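Local coordinates for protein phosphonate monoester hydrolase (Ruegeria pomeroyi, PDB 4UPK) that belongs to the sulfatase family of hydrolases within the alkaline phosphatase superfamily, at residues A186-D194 / L201-A209; D213-F221 / F234-P242. One frame throughout, in Å; residues are numbered along the deposited sequence.

Contact 1: A186-D194 / L201-A209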
ATOM      1  N   ALA A 186      -0.391 -29.556  27.282  1.00 22.36           N
ATOM      2  CA  ALA A 186       0.223 -30.849  26.909  1.00 22.61           C
ATOM      3  C   ALA A 186      -0.337 -32.077  27.690  1.00 26.24           C
ATOM      4  O   ALA A 186      -0.257 -33.199  27.195  1.00 26.22           O
ATOM      5  CB  ALA A 186       1.736 -30.777  27.050  1.00 23.53           C
ATOM      6  N   GLN A 187      -0.923 -31.858  28.881  1.00 22.33           N
ATOM      7  CA  GLN A 187      -1.515 -32.916  29.707  1.00 21.91           C
ATOM      8  C   GLN A 187      -2.787 -33.530  29.090  1.00 22.53           C
ATOM      9  O   GLN A 187      -3.117 -34.676  29.368  1.00 20.90           O
ATOM     10  CB  GLN A 187      -1.798 -32.405  31.128  1.00 23.47           C
ATOM     11  CG  GLN A 187      -0.547 -32.109  31.967  1.00 34.95           C
ATOM     12  CD  GLN A 187      -0.859 -31.351  33.253  1.00 61.64           C
ATOM     13  OE1 GLN A 187      -1.981 -31.389  33.791  1.00 57.29           O
ATOM     14  NE2 GLN A 187       0.140 -30.644  33.783  1.00 53.91           N
ATOM     15  N   VAL A 188      -3.496 -32.749  28.281  1.00 18.71           N
ATOM     16  CA  VAL A 188      -4.737 -33.095  27.566  1.00 18.24           C
ATOM     17  C   VAL A 188      -4.517 -34.297  26.581  1.00 19.59           C
ATOM     18  O   VAL A 188      -5.408 -35.109  26.392  1.00 18.25           O
ATOM     19  CB  VAL A 188      -5.240 -31.801  26.830  1.00 22.07           C
ATOM     20  CG1 VAL A 188      -6.306 -32.091  25.779  1.00 22.54           C
ATOM     21  CG2 VAL A 188      -5.719 -30.739  27.810  1.00 21.22           C
ATOM     22  N   TYR A 189      -3.318 -34.400  25.997  1.00 15.97           N
ATOM     23  CA  TYR A 189      -2.938 -35.402  24.987  1.00 14.91           C
ATOM     24  C   TYR A 189      -2.327 -36.697  25.528  1.00 14.96           C
ATOM     25  O   TYR A 189      -2.025 -37.608  24.747  1.00 12.40           O
ATOM     26  CB  TYR A 189      -2.006 -34.743  23.951  1.00 15.31           C
ATOM     27  CG  TYR A 189      -2.670 -33.620  23.199  1.00 17.86           C
ATOM     28  CD1 TYR A 189      -3.639 -33.880  22.232  1.00 20.84           C
ATOM     29  CD2 TYR A 189      -2.374 -32.289  23.489  1.00 18.46           C
ATOM     30  CE1 TYR A 189      -4.271 -32.847  21.546  1.00 21.97           C
ATOM     31  CE2 TYR A 189      -3.000 -31.244  22.804  1.00 18.62           C
ATOM     32  CZ  TYR A 189      -3.942 -31.531  21.827  1.00 25.94           C
ATOM     33  OH  TYR A 189      -4.563 -30.536  21.118  1.00 27.40           O
ATOM     34  N   VAL A 190      -2.126 -36.761  26.859  1.00 12.10           N
ATOM     35  CA  VAL A 190      -1.552 -37.925  27.540  1.00 11.65           C
ATOM     36  C   VAL A 190      -2.653 -39.007  27.672  1.00 15.33           C
ATOM     37  O   VAL A 190      -3.714 -38.716  28.233  1.00 14.01           O
ATOM     38  CB  VAL A 190      -0.902 -37.548  28.909  1.00 14.80           C
ATOM     39  CG1 VAL A 190      -0.346 -38.774  29.626  1.00 14.44           C
ATOM     40  CG2 VAL A 190       0.193 -36.492  28.734  1.00 14.09           C
ATOM     41  N   PRO A 191      -2.435 -40.229  27.122  1.00 12.59           N
ATOM     42  CA  PRO A 191      -3.439 -41.291  27.259  1.00 13.85           C
ATOM     43  C   PRO A 191      -3.595 -41.714  28.718  1.00 19.88           C
ATOM     44  O   PRO A 191      -2.612 -41.729  29.475  1.00 20.70           O
ATOM     45  CB  PRO A 191      -2.859 -42.440  26.417  1.00 15.35           C
ATOM     46  CG  PRO A 191      -1.814 -41.817  25.542  1.00 19.00           C
ATOM     47  CD  PRO A 191      -1.250 -40.727  26.399  1.00 15.41           C
ATOM     48  N   ARG A 192      -4.827 -42.003  29.125  1.00 16.16           N
ATOM     49  CA  ARG A 192      -5.138 -42.429  30.491  1.00 17.07           C
ATOM     50  C   ARG A 192      -4.311 -43.667  30.852  1.00 19.63           C
ATOM     51  O   ARG A 192      -4.360 -44.669  30.132  1.00 17.15           O
ATOM     52  CB  ARG A 192      -6.633 -42.744  30.624  1.00 18.96           C
ATOM     53  CG  ARG A 192      -7.186 -42.747  32.039  1.00 32.57           C
ATOM     54  CD  ARG A 192      -8.710 -42.859  32.007  1.00 57.73           C
ATOM     55  NE  ARG A 192      -9.373 -41.742  31.303  1.00 67.10           N
ATOM     56  CZ  ARG A 192     -10.678 -41.686  31.037  1.00 78.01           C
ATOM     57  NH1 ARG A 192     -11.482 -42.681  31.397  1.00 66.75           N
ATOM     58  NH2 ARG A 192     -11.187 -40.637  30.407  1.00 55.60           N
ATOM     59  N   PRO A 193      -3.505 -43.592  31.933  1.00 17.40           N
ATOM     60  CA  PRO A 193      -2.744 -44.779  32.345  1.00 18.61           C
ATOM     61  C   PRO A 193      -3.672 -45.800  33.028  1.00 25.06           C
ATOM     62  O   PRO A 193      -4.833 -45.485  33.313  1.00 24.10           O
ATOM     63  CB  PRO A 193      -1.703 -44.209  33.321  1.00 20.55           C
ATOM     64  CG  PRO A 193      -2.347 -42.998  33.913  1.00 23.86           C
ATOM     65  CD  PRO A 193      -3.345 -42.473  32.896  1.00 19.02           C
ATOM     66  N   ASP A 194      -3.157 -47.010  33.311  1.00 24.58           N
ATOM     67  CA  ASP A 194      -3.900 -48.058  34.009  1.00 25.29           C
ATOM     68  C   ASP A 194      -4.264 -47.621  35.428  1.00 31.00           C
ATOM     69  O   ASP A 194      -3.738 -46.613  35.910  1.00 30.10           O
ATOM     70  CB  ASP A 194      -3.101 -49.374  34.027  1.00 27.22           C
ATOM     71  CG  ASP A 194      -2.937 -50.033  32.665  1.00 42.47           C
ATOM     72  OD1 ASP A 194      -3.448 -49.474  31.658  1.00 42.74           O
ATOM     73  OD2 ASP A 194      -2.296 -51.105  32.600  1.00 52.60           O
ATOM     74  N   LEU A 201      -0.093 -47.051  26.254  1.00 20.24           N
ATOM     75  CA  LEU A 201       0.070 -46.455  24.917  1.00 20.11           C
ATOM     76  C   LEU A 201      -1.251 -46.131  24.212  1.00 22.19           C
ATOM     77  O   LEU A 201      -1.398 -45.016  23.689  1.00 19.28           O
ATOM     78  CB  LEU A 201       1.021 -47.309  24.037  1.00 19.87           C
ATOM     79  CG  LEU A 201       1.593 -46.708  22.718  1.00 21.30           C
ATOM     80  CD1 LEU A 201       2.338 -45.401  22.957  1.00 19.88           C
ATOM     81  CD2 LEU A 201       2.501 -47.728  22.026  1.00 19.18           C
ATOM     82  N   ASN A 202      -2.205 -47.086  24.216  1.00 19.26           N
ATOM     83  CA  ASN A 202      -3.533 -46.880  23.626  1.00 18.52           C
ATOM     84  C   ASN A 202      -4.597 -46.651  24.699  1.00 18.98           C
ATOM     85  O   ASN A 202      -5.768 -47.016  24.520  1.00 18.53           O
ATOM     86  CB  ASN A 202      -3.916 -47.993  22.636  1.00 21.31           C
ATOM     87  CG  ASN A 202      -3.944 -49.382  23.206  1.00 27.96           C
ATOM     88  OD1 ASN A 202      -3.613 -49.618  24.378  1.00 29.89           O
ATOM     89  ND2 ASN A 202      -4.358 -50.331  22.366  1.00 20.51           N
ATOM     90  N   GLY A 203      -4.176 -46.017  25.797  1.00 13.87           N
ATOM     91  CA  GLY A 203      -5.060 -45.630  26.886  1.00 12.33           C
ATOM     92  C   GLY A 203      -6.069 -44.615  26.364  1.00 17.19           C
ATOM     93  O   GLY A 203      -5.759 -43.848  25.443  1.00 15.23           O
ATOM     94  N   PRO A 204      -7.319 -44.636  26.855  1.00 17.94           N
ATOM     95  CA  PRO A 204      -8.308 -43.647  26.365  1.00 19.14           C
ATOM     96  C   PRO A 204      -7.903 -42.193  26.676  1.00 24.82           C
ATOM     97  O   PRO A 204      -7.185 -41.946  27.638  1.00 25.35           O
ATOM     98  CB  PRO A 204      -9.602 -44.050  27.086  1.00 20.97           C
ATOM     99  CG  PRO A 204      -9.152 -44.747  28.317  1.00 24.96           C
ATOM    100  CD  PRO A 204      -7.875 -45.472  27.940  1.00 20.50           C
ATOM    101  N   ALA A 205      -8.325 -41.235  25.861  1.00 21.24           N
ATOM    102  CA  ALA A 205      -8.010 -39.828  26.116  1.00 20.30           C
ATOM    103  C   ALA A 205      -8.680 -39.353  27.419  1.00 23.89           C
ATOM    104  O   ALA A 205      -9.677 -39.940  27.840  1.00 23.20           O
ATOM    105  CB  ALA A 205      -8.456 -38.969  24.942  1.00 20.29           C
ATOM    106  N   MET A 206      -8.100 -38.321  28.064  1.00 21.60           N
ATOM    107  CA  MET A 206      -8.564 -37.661  29.303  1.00 21.43           C
ATOM    108  C   MET A 206     -10.034 -37.211  29.147  1.00 21.44           C
ATOM    109  O   MET A 206     -10.824 -37.300  30.084  1.00 19.46           O
ATOM    110  CB  MET A 206      -7.645 -36.441  29.612  1.00 24.45           C
ATOM    111  CG  MET A 206      -8.203 -35.426  30.647  1.00 29.21           C
ATOM    112  SD  MET A 206      -7.672 -33.686  30.380  1.00 33.94           S
ATOM    113  CE  MET A 206      -8.764 -33.223  29.047  1.00 30.36           C
ATOM    114  N   TYR A 207     -10.377 -36.727  27.946  1.00 18.01           N
ATOM    115  CA  TYR A 207     -11.705 -36.230  27.581  1.00 17.06           C
ATOM    116  C   TYR A 207     -12.586 -37.327  26.973  1.00 20.09           C
ATOM    117  O   TYR A 207     -12.088 -38.221  26.278  1.00 19.44           O
ATOM    118  CB  TYR A 207     -11.585 -35.012  26.623  1.00 16.93           C
ATOM    119  CG  TYR A 207     -10.570 -35.209  25.516  1.00 19.15           C
ATOM    120  CD1 TYR A 207     -10.918 -35.851  24.327  1.00 21.41           C
ATOM    121  CD2 TYR A 207      -9.255 -34.768  25.661  1.00 19.24           C
ATOM    122  CE1 TYR A 207      -9.980 -36.049  23.309  1.00 22.78           C
ATOM    123  CE2 TYR A 207      -8.302 -34.996  24.667  1.00 19.85           C
ATOM    124  CZ  TYR A 207      -8.670 -35.626  23.489  1.00 28.26           C
ATOM    125  OH  TYR A 207      -7.732 -35.825  22.506  1.00 30.35           O
ATOM    126  N   ARG A 208     -13.892 -37.246  27.233  1.00 16.65           N
ATOM    127  CA  ARG A 208     -14.886 -38.169  26.663  1.00 17.13           C
ATOM    128  C   ARG A 208     -15.034 -37.815  25.178  1.00 19.88           C
ATOM    129  O   ARG A 208     -14.648 -36.708  24.783  1.00 19.18           O
ATOM    130  CB  ARG A 208     -16.246 -38.058  27.383  1.00 17.73           C
ATOM    131  CG  ARG A 208     -16.175 -38.461  28.851  1.00 26.94           C
ATOM    132  CD  ARG A 208     -17.450 -38.148  29.620  1.00 33.71           C
ATOM    133  NE  ARG A 208     -18.527 -39.066  29.260  1.00 43.75           N
ATOM    134  CZ  ARG A 208     -19.809 -38.729  29.157  1.00 61.50           C
ATOM    135  NH1 ARG A 208     -20.200 -37.482  29.401  1.00 48.02           N
ATOM    136  NH2 ARG A 208     -20.711 -39.634  28.796  1.00 48.63           N
ATOM    137  N   ALA A 209     -15.550 -38.753  24.359  1.00 13.77           N
ATOM    138  CA  ALA A 209     -15.754 -38.570  22.918  1.00 13.46           C
ATOM    139  C   ALA A 209     -16.564 -37.313  22.578  1.00 18.40           C
ATOM    140  O   ALA A 209     -16.187 -36.591  21.664  1.00 18.23           O
ATOM    141  CB  ALA A 209     -16.411 -39.801  22.309  1.00 14.08           C
TER
HETATM  142  O   HOH W   1      -5.793 -37.646  26.820  1.00 10.88           O
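R192 and P204 join segments 186-194 and 201-209, and following the arginine outward shows how one long side chain can trace the backbone of its partner. The join starts at the main chain, where R192 N donates to P204 O over 2.8 Å in a nearly straight bond (165° at the hydrogen). CB lies 3.1 Å from that same P204 O and also packs against the ring carbons CG and CD of P204. With CG anti to the backbone N (chi1 -160°), the chain runs on across the proline at about a right angle, and CD comes within 4.2 Å of P204 CG. A bend at chi3 (-61°) then turns the guanidinium so that P204 CG sits over one of its faces, offset toward the rim, while M206 O lies at its edge. R192 NH2 makes a weak hydrogen bond to M206 O. The same R192 NH2 stands 3.1 Å from A205 O, so the tip ends beside two successive carbonyls.

One residue earlier, P191 CB packs on G203 O, and G203 CA approaches R192 O in a CA-H...O contact. Near V188 and M206 a single water donates to V188 O and V190 O and accepts from M206 N, 2.7 Å away, giving these three backbone groups a shared partner. V188 splits its branches, CG1 meeting Y207 CE2 at 3.7 Å and CG2 meeting the methyl CE of M206. W171 and L175 of helix 169-177 also touch V188, and W171 meets the Y207 ring edge-to-face. Here two arms of the long connection between helices 169-177 and 213-224 in a sulfatase-family fold are joined by a backbone bond, a bridging water, the arginine's tip and apolar contacts at V188.

Contact 2: D213-F221 / F234-P242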
ATOM      1  N   ASP A 213     -11.637 -32.900  20.502  1.00 12.36           N
ATOM      2  CA  ASP A 213     -11.259 -31.859  19.545  1.00 11.34           C
ATOM      3  C   ASP A 213     -12.078 -31.956  18.250  1.00 16.29           C
ATOM      4  O   ASP A 213     -12.610 -30.935  17.810  1.00 16.04           O
ATOM      5  CB  ASP A 213      -9.737 -31.885  19.280  1.00 12.21           C
ATOM      6  CG  ASP A 213      -9.072 -33.236  19.047  1.00 21.43           C
ATOM      7  OD1 ASP A 213      -9.789 -34.287  19.081  1.00 20.62           O
ATOM      8  OD2 ASP A 213      -7.843 -33.251  18.822  1.00 24.03           O
ATOM      9  N   THR A 214     -12.254 -33.205  17.696  1.00 12.60           N
ATOM     10  CA  THR A 214     -13.072 -33.520  16.512  1.00 11.40           C
ATOM     11  C   THR A 214     -14.537 -33.145  16.722  1.00 14.67           C
ATOM     12  O   THR A 214     -15.106 -32.470  15.865  1.00 15.27           O
ATOM     13  CB  THR A 214     -12.910 -35.003  16.118  1.00 17.10           C
ATOM     14  OG1 THR A 214     -11.523 -35.275  15.875  1.00 18.46           O
ATOM     15  CG2 THR A 214     -13.762 -35.400  14.901  1.00 13.06           C
ATOM     16  N   ALA A 215     -15.151 -33.615  17.845  1.00 11.77           N
ATOM     17  CA  ALA A 215     -16.555 -33.382  18.215  1.00 11.20           C
ATOM     18  C   ALA A 215     -16.823 -31.893  18.423  1.00 14.03           C
ATOM     19  O   ALA A 215     -17.805 -31.363  17.905  1.00 14.13           O
ATOM     20  CB  ALA A 215     -16.909 -34.155  19.484  1.00 11.82           C
ATOM     21  N   PHE A 216     -15.941 -31.232  19.182  1.00 10.03           N
ATOM     22  CA  PHE A 216     -16.035 -29.810  19.497  1.00  8.82           C
ATOM     23  C   PHE A 216     -16.055 -28.932  18.247  1.00 14.27           C
ATOM     24  O   PHE A 216     -16.905 -28.033  18.173  1.00 16.24           O
ATOM     25  CB  PHE A 216     -14.940 -29.389  20.502  1.00  8.98           C
ATOM     26  CG  PHE A 216     -14.932 -27.917  20.805  1.00 10.12           C
ATOM     27  CD1 PHE A 216     -15.790 -27.385  21.762  1.00 12.19           C
ATOM     28  CD2 PHE A 216     -14.128 -27.044  20.070  1.00 10.10           C
ATOM     29  CE1 PHE A 216     -15.833 -26.003  21.996  1.00 12.13           C
ATOM     30  CE2 PHE A 216     -14.176 -25.667  20.300  1.00 12.59           C
ATOM     31  CZ  PHE A 216     -15.014 -25.155  21.274  1.00  9.59           C
ATOM     32  N   LEU A 217     -15.144 -29.179  17.275  1.00  9.12           N
ATOM     33  CA  LEU A 217     -15.088 -28.380  16.031  1.00  9.57           C
ATOM     34  C   LEU A 217     -16.359 -28.535  15.199  1.00 14.40           C
ATOM     35  O   LEU A 217     -16.898 -27.543  14.724  1.00 16.06           O
ATOM     36  CB  LEU A 217     -13.827 -28.691  15.194  1.00  9.33           C
ATOM     37  CG  LEU A 217     -13.532 -27.780  14.000  1.00 13.34           C
ATOM     38  CD1 LEU A 217     -13.375 -26.298  14.404  1.00 13.20           C
ATOM     39  CD2 LEU A 217     -12.327 -28.236  13.289  1.00 12.45           C
ATOM     40  N   THR A 218     -16.867 -29.772  15.096  1.00 11.88           N
ATOM     41  CA  THR A 218     -18.115 -30.134  14.419  1.00 12.23           C
ATOM     42  C   THR A 218     -19.287 -29.424  15.102  1.00 15.94           C
ATOM     43  O   THR A 218     -20.167 -28.892  14.412  1.00 16.44           O
ATOM     44  CB  THR A 218     -18.314 -31.662  14.412  1.00 15.28           C
ATOM     45  OG1 THR A 218     -17.089 -32.271  14.000  1.00 15.18           O
ATOM     46  CG2 THR A 218     -19.457 -32.092  13.491  1.00 14.62           C
ATOM     47  N   ASP A 219     -19.293 -29.414  16.451  1.00 10.73           N
ATOM     48  CA  ASP A 219     -20.309 -28.716  17.235  1.00 10.30           C
ATOM     49  C   ASP A 219     -20.293 -27.208  16.953  1.00 11.48           C
ATOM     50  O   ASP A 219     -21.355 -26.630  16.795  1.00 12.43           O
ATOM     51  CB  ASP A 219     -20.143 -28.999  18.738  1.00 12.43           C
ATOM     52  CG  ASP A 219     -20.502 -30.407  19.192  1.00 13.59           C
ATOM     53  OD1 ASP A 219     -21.122 -31.156  18.399  1.00 10.51           O
ATOM     54  OD2 ASP A 219     -20.128 -30.769  20.306  1.00 17.32           O
ATOM     55  N   GLN A 220     -19.106 -26.600  16.824  1.00  8.41           N
ATOM     56  CA  GLN A 220     -18.935 -25.173  16.504  1.00  9.07           C
ATOM     57  C   GLN A 220     -19.453 -24.824  15.105  1.00 16.60           C
ATOM     58  O   GLN A 220     -20.111 -23.796  14.940  1.00 18.98           O
ATOM     59  CB  GLN A 220     -17.489 -24.701  16.729  1.00  9.87           C
ATOM     60  CG  GLN A 220     -17.014 -24.734  18.199  1.00 12.84           C
ATOM     61  CD  GLN A 220     -18.076 -24.424  19.223  1.00 33.25           C
ATOM     62  OE1 GLN A 220     -18.616 -25.318  19.890  1.00 34.07           O
ATOM     63  NE2 GLN A 220     -18.419 -23.160  19.358  1.00 21.16           N
ATOM     64  N   PHE A 221     -19.207 -25.708  14.122  1.00 12.67           N
ATOM     65  CA  PHE A 221     -19.746 -25.613  12.755  1.00 12.93           C
ATOM     66  C   PHE A 221     -21.284 -25.638  12.802  1.00 16.41           C
ATOM     67  O   PHE A 221     -21.936 -24.760  12.239  1.00 16.77           O
ATOM     68  CB  PHE A 221     -19.225 -26.791  11.897  1.00 14.24           C
ATOM     69  CG  PHE A 221     -19.763 -26.848  10.492  1.00 14.66           C
ATOM     70  CD1 PHE A 221     -19.115 -26.175   9.453  1.00 16.92           C
ATOM     71  CD2 PHE A 221     -20.917 -27.573  10.199  1.00 15.59           C
ATOM     72  CE1 PHE A 221     -19.615 -26.237   8.139  1.00 17.41           C
ATOM     73  CE2 PHE A 221     -21.429 -27.614   8.892  1.00 17.55           C
ATOM     74  CZ  PHE A 221     -20.772 -26.954   7.873  1.00 15.94           C
ATOM     75  N   PHE A 234     -19.633 -19.870   2.069  1.00 21.83           N
ATOM     76  CA  PHE A 234     -18.369 -20.550   1.856  1.00 20.81           C
ATOM     77  C   PHE A 234     -17.802 -20.859   3.253  1.00 24.20           C
ATOM     78  O   PHE A 234     -17.418 -19.939   3.995  1.00 22.52           O
ATOM     79  CB  PHE A 234     -17.401 -19.694   0.999  1.00 22.13           C
ATOM     80  CG  PHE A 234     -15.986 -20.201   0.831  1.00 22.05           C
ATOM     81  CD1 PHE A 234     -15.713 -21.568   0.793  1.00 24.89           C
ATOM     82  CD2 PHE A 234     -14.932 -19.313   0.643  1.00 22.73           C
ATOM     83  CE1 PHE A 234     -14.400 -22.035   0.627  1.00 24.56           C
ATOM     84  CE2 PHE A 234     -13.621 -19.779   0.476  1.00 24.05           C
ATOM     85  CZ  PHE A 234     -13.367 -21.134   0.448  1.00 22.11           C
ATOM     86  N   ALA A 235     -17.799 -22.159   3.612  1.00 20.47           N
ATOM     87  CA  ALA A 235     -17.319 -22.641   4.904  1.00 19.21           C
ATOM     88  C   ALA A 235     -16.141 -23.556   4.684  1.00 23.87           C
ATOM     89  O   ALA A 235     -16.189 -24.465   3.833  1.00 23.27           O
ATOM     90  CB  ALA A 235     -18.424 -23.369   5.661  1.00 19.63           C
ATOM     91  N   HIS A 236     -15.066 -23.282   5.444  1.00 18.59           N
ATOM     92  CA  HIS A 236     -13.819 -24.030   5.411  1.00 17.18           C
ATOM     93  C   HIS A 236     -13.630 -24.684   6.775  1.00 19.91           C
ATOM     94  O   HIS A 236     -13.408 -23.998   7.770  1.00 18.72           O
ATOM     95  CB  HIS A 236     -12.619 -23.133   4.999  1.00 17.01           C
ATOM     96  CG  HIS A 236     -11.364 -23.901   4.719  1.00 19.44           C
ATOM     97  ND1 HIS A 236     -11.400 -25.212   4.253  1.00 20.60           N
ATOM     98  CD2 HIS A 236     -10.069 -23.511   4.805  1.00 20.24           C
ATOM     99  CE1 HIS A 236     -10.143 -25.565   4.070  1.00 19.01           C
ATOM    100  NE2 HIS A 236      -9.306 -24.584   4.403  1.00 19.15           N
ATOM    101  N   LEU A 237     -13.759 -26.017   6.822  1.00 17.16           N
ATOM    102  CA  LEU A 237     -13.697 -26.814   8.049  1.00 16.85           C
ATOM    103  C   LEU A 237     -12.484 -27.769   7.984  1.00 22.53           C
ATOM    104  O   LEU A 237     -12.328 -28.531   7.026  1.00 21.51           O
ATOM    105  CB  LEU A 237     -15.058 -27.521   8.252  1.00 16.77           C
ATOM    106  CG  LEU A 237     -15.258 -28.574   9.357  1.00 20.12           C
ATOM    107  CD1 LEU A 237     -15.414 -27.941  10.732  1.00 19.74           C
ATOM    108  CD2 LEU A 237     -16.499 -29.399   9.064  1.00 21.18           C
ATOM    109  N   THR A 238     -11.589 -27.644   8.990  1.00 19.44           N
ATOM    110  CA  THR A 238     -10.290 -28.305   9.072  1.00 18.36           C
ATOM    111  C   THR A 238     -10.084 -29.150  10.333  1.00 21.27           C
ATOM    112  O   THR A 238      -9.842 -28.625  11.428  1.00 20.59           O
ATOM    113  CB  THR A 238      -9.173 -27.249   8.924  1.00 23.97           C
ATOM    114  OG1 THR A 238      -9.295 -26.329  10.006  1.00 21.46           O
ATOM    115  CG2 THR A 238      -9.222 -26.491   7.583  1.00 23.11           C
ATOM    116  N   TYR A 239     -10.136 -30.466  10.154  1.00 17.04           N
ATOM    117  CA  TYR A 239      -9.923 -31.441  11.213  1.00 16.12           C
ATOM    118  C   TYR A 239      -8.458 -31.812  11.263  1.00 17.51           C
ATOM    119  O   TYR A 239      -7.905 -32.258  10.260  1.00 17.57           O
ATOM    120  CB  TYR A 239     -10.745 -32.716  10.958  1.00 17.08           C
ATOM    121  CG  TYR A 239     -12.240 -32.516  11.000  1.00 17.36           C
ATOM    122  CD1 TYR A 239     -12.915 -32.431  12.213  1.00 18.39           C
ATOM    123  CD2 TYR A 239     -12.993 -32.468   9.823  1.00 17.99           C
ATOM    124  CE1 TYR A 239     -14.300 -32.286  12.263  1.00 19.61           C
ATOM    125  CE2 TYR A 239     -14.382 -32.334   9.860  1.00 18.98           C
ATOM    126  CZ  TYR A 239     -15.032 -32.249  11.088  1.00 24.76           C
ATOM    127  OH  TYR A 239     -16.396 -32.145  11.174  1.00 19.04           O
ATOM    128  N   ILE A 240      -7.841 -31.635  12.427  1.00 12.09           N
ATOM    129  CA  ILE A 240      -6.457 -31.985  12.682  1.00 11.78           C
ATOM    130  C   ILE A 240      -6.274 -33.490  12.709  1.00 15.14           C
ATOM    131  O   ILE A 240      -5.329 -33.994  12.122  1.00 12.99           O
ATOM    132  CB  ILE A 240      -5.895 -31.265  13.959  1.00 14.76           C
ATOM    133  CG1 ILE A 240      -4.352 -31.436  14.091  1.00 13.95           C
ATOM    134  CG2 ILE A 240      -6.634 -31.647  15.247  1.00 15.17           C
ATOM    135  CD1 ILE A 240      -3.546 -30.783  12.896  1.00 14.97           C
ATOM    136  N   ARG A 241      -7.206 -34.206  13.385  1.00 13.33           N
ATOM    137  CA  ARG A 241      -7.231 -35.650  13.522  1.00 11.99           C
ATOM    138  C   ARG A 241      -7.507 -36.347  12.194  1.00 14.64           C
ATOM    139  O   ARG A 241      -8.327 -35.839  11.424  1.00 11.92           O
ATOM    140  CB  ARG A 241      -8.275 -36.087  14.573  1.00 11.35           C
ATOM    141  CG  ARG A 241      -8.049 -35.526  15.974  1.00 17.05           C
ATOM    142  CD  ARG A 241      -6.656 -35.749  16.502  1.00  9.61           C
ATOM    143  NE  ARG A 241      -6.553 -35.346  17.899  1.00  9.30           N
ATOM    144  CZ  ARG A 241      -5.567 -35.704  18.719  1.00 22.30           C
ATOM    145  NH1 ARG A 241      -4.603 -36.516  18.298  1.00 14.64           N
ATOM    146  NH2 ARG A 241      -5.553 -35.275  19.970  1.00 13.13           N
ATOM    147  N   PRO A 242      -6.858 -37.511  11.892  1.00 13.46           N
ATOM    148  CA  PRO A 242      -5.808 -38.220  12.671  1.00 13.28           C
ATOM    149  C   PRO A 242      -4.455 -37.519  12.564  1.00 19.18           C
ATOM    150  O   PRO A 242      -4.023 -37.180  11.464  1.00 19.17           O
ATOM    151  CB  PRO A 242      -5.814 -39.619  12.038  1.00 14.74           C
ATOM    152  CG  PRO A 242      -6.158 -39.354  10.575  1.00 18.63           C
ATOM    153  CD  PRO A 242      -7.132 -38.199  10.600  1.00 14.39           C
TER
HETATM  154  O   HOH W   2      -9.939 -33.203  14.544  1.00  6.65           O
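OD2 of D213 is gripped twice by R241: NE reaches it at 2.6 Å through the syn lone pair, and NH2 adds a weak bond of 3.3 Å. The two bonds form a salt bridge in which the carboxylate and guanidinium planes stand 75° apart. Chi1 of D213 (45°) sets the carboxylate between its own N and carbonyl carbon, where OD1 can accept from T214 N. R241 NH1 is held in turn by P245 O. Nearby, a water donates to T214 OG1 and accepts from R241 N.

Helix 213-221 runs antiparallel to strand 234-239, their axes 9.3 Å apart at 170°, as in the crossovers of an alpha/beta fold whose parallel strands 35-41 and 125-127 flank this one. Between the two elements, T218 OG1 relays a chain of bonds: it accepts from Y239 OH at 2.9 Å, at the edge of the tyrosine ring, and donates to T214 O. L217 and L237 lie alongside each other, pointing opposite ways, with L217 CG 3.8 Å from L237 CD1. Farther along, the F221 ring takes L237 CD2 over one face and A235 CB at its edge, 4.0 Å from CE1, while F128 meets it edge-to-face.

In the fold
Both segments of contact 1 precede those of contact 2 along the chain, and all four belong to the sulfatase-type part of the protein. Their centres are about 20 Å apart. Contact 1 lies farther out, about 25 Å from the centre of the chain against about 15 Å for contact 2, which packs helix 213-224 on a strand of the nine-stranded mixed sheet. Segment 201-209 is followed, after three intervening residues, by that helix, and the two regions touch: Y189 CE1 comes within 3.2 Å of R241 NH2, and A209 O packs on A215 CB. The outer loop region therefore packs on the buried core both at R241, just after the strand, and at the start of helix 213-224.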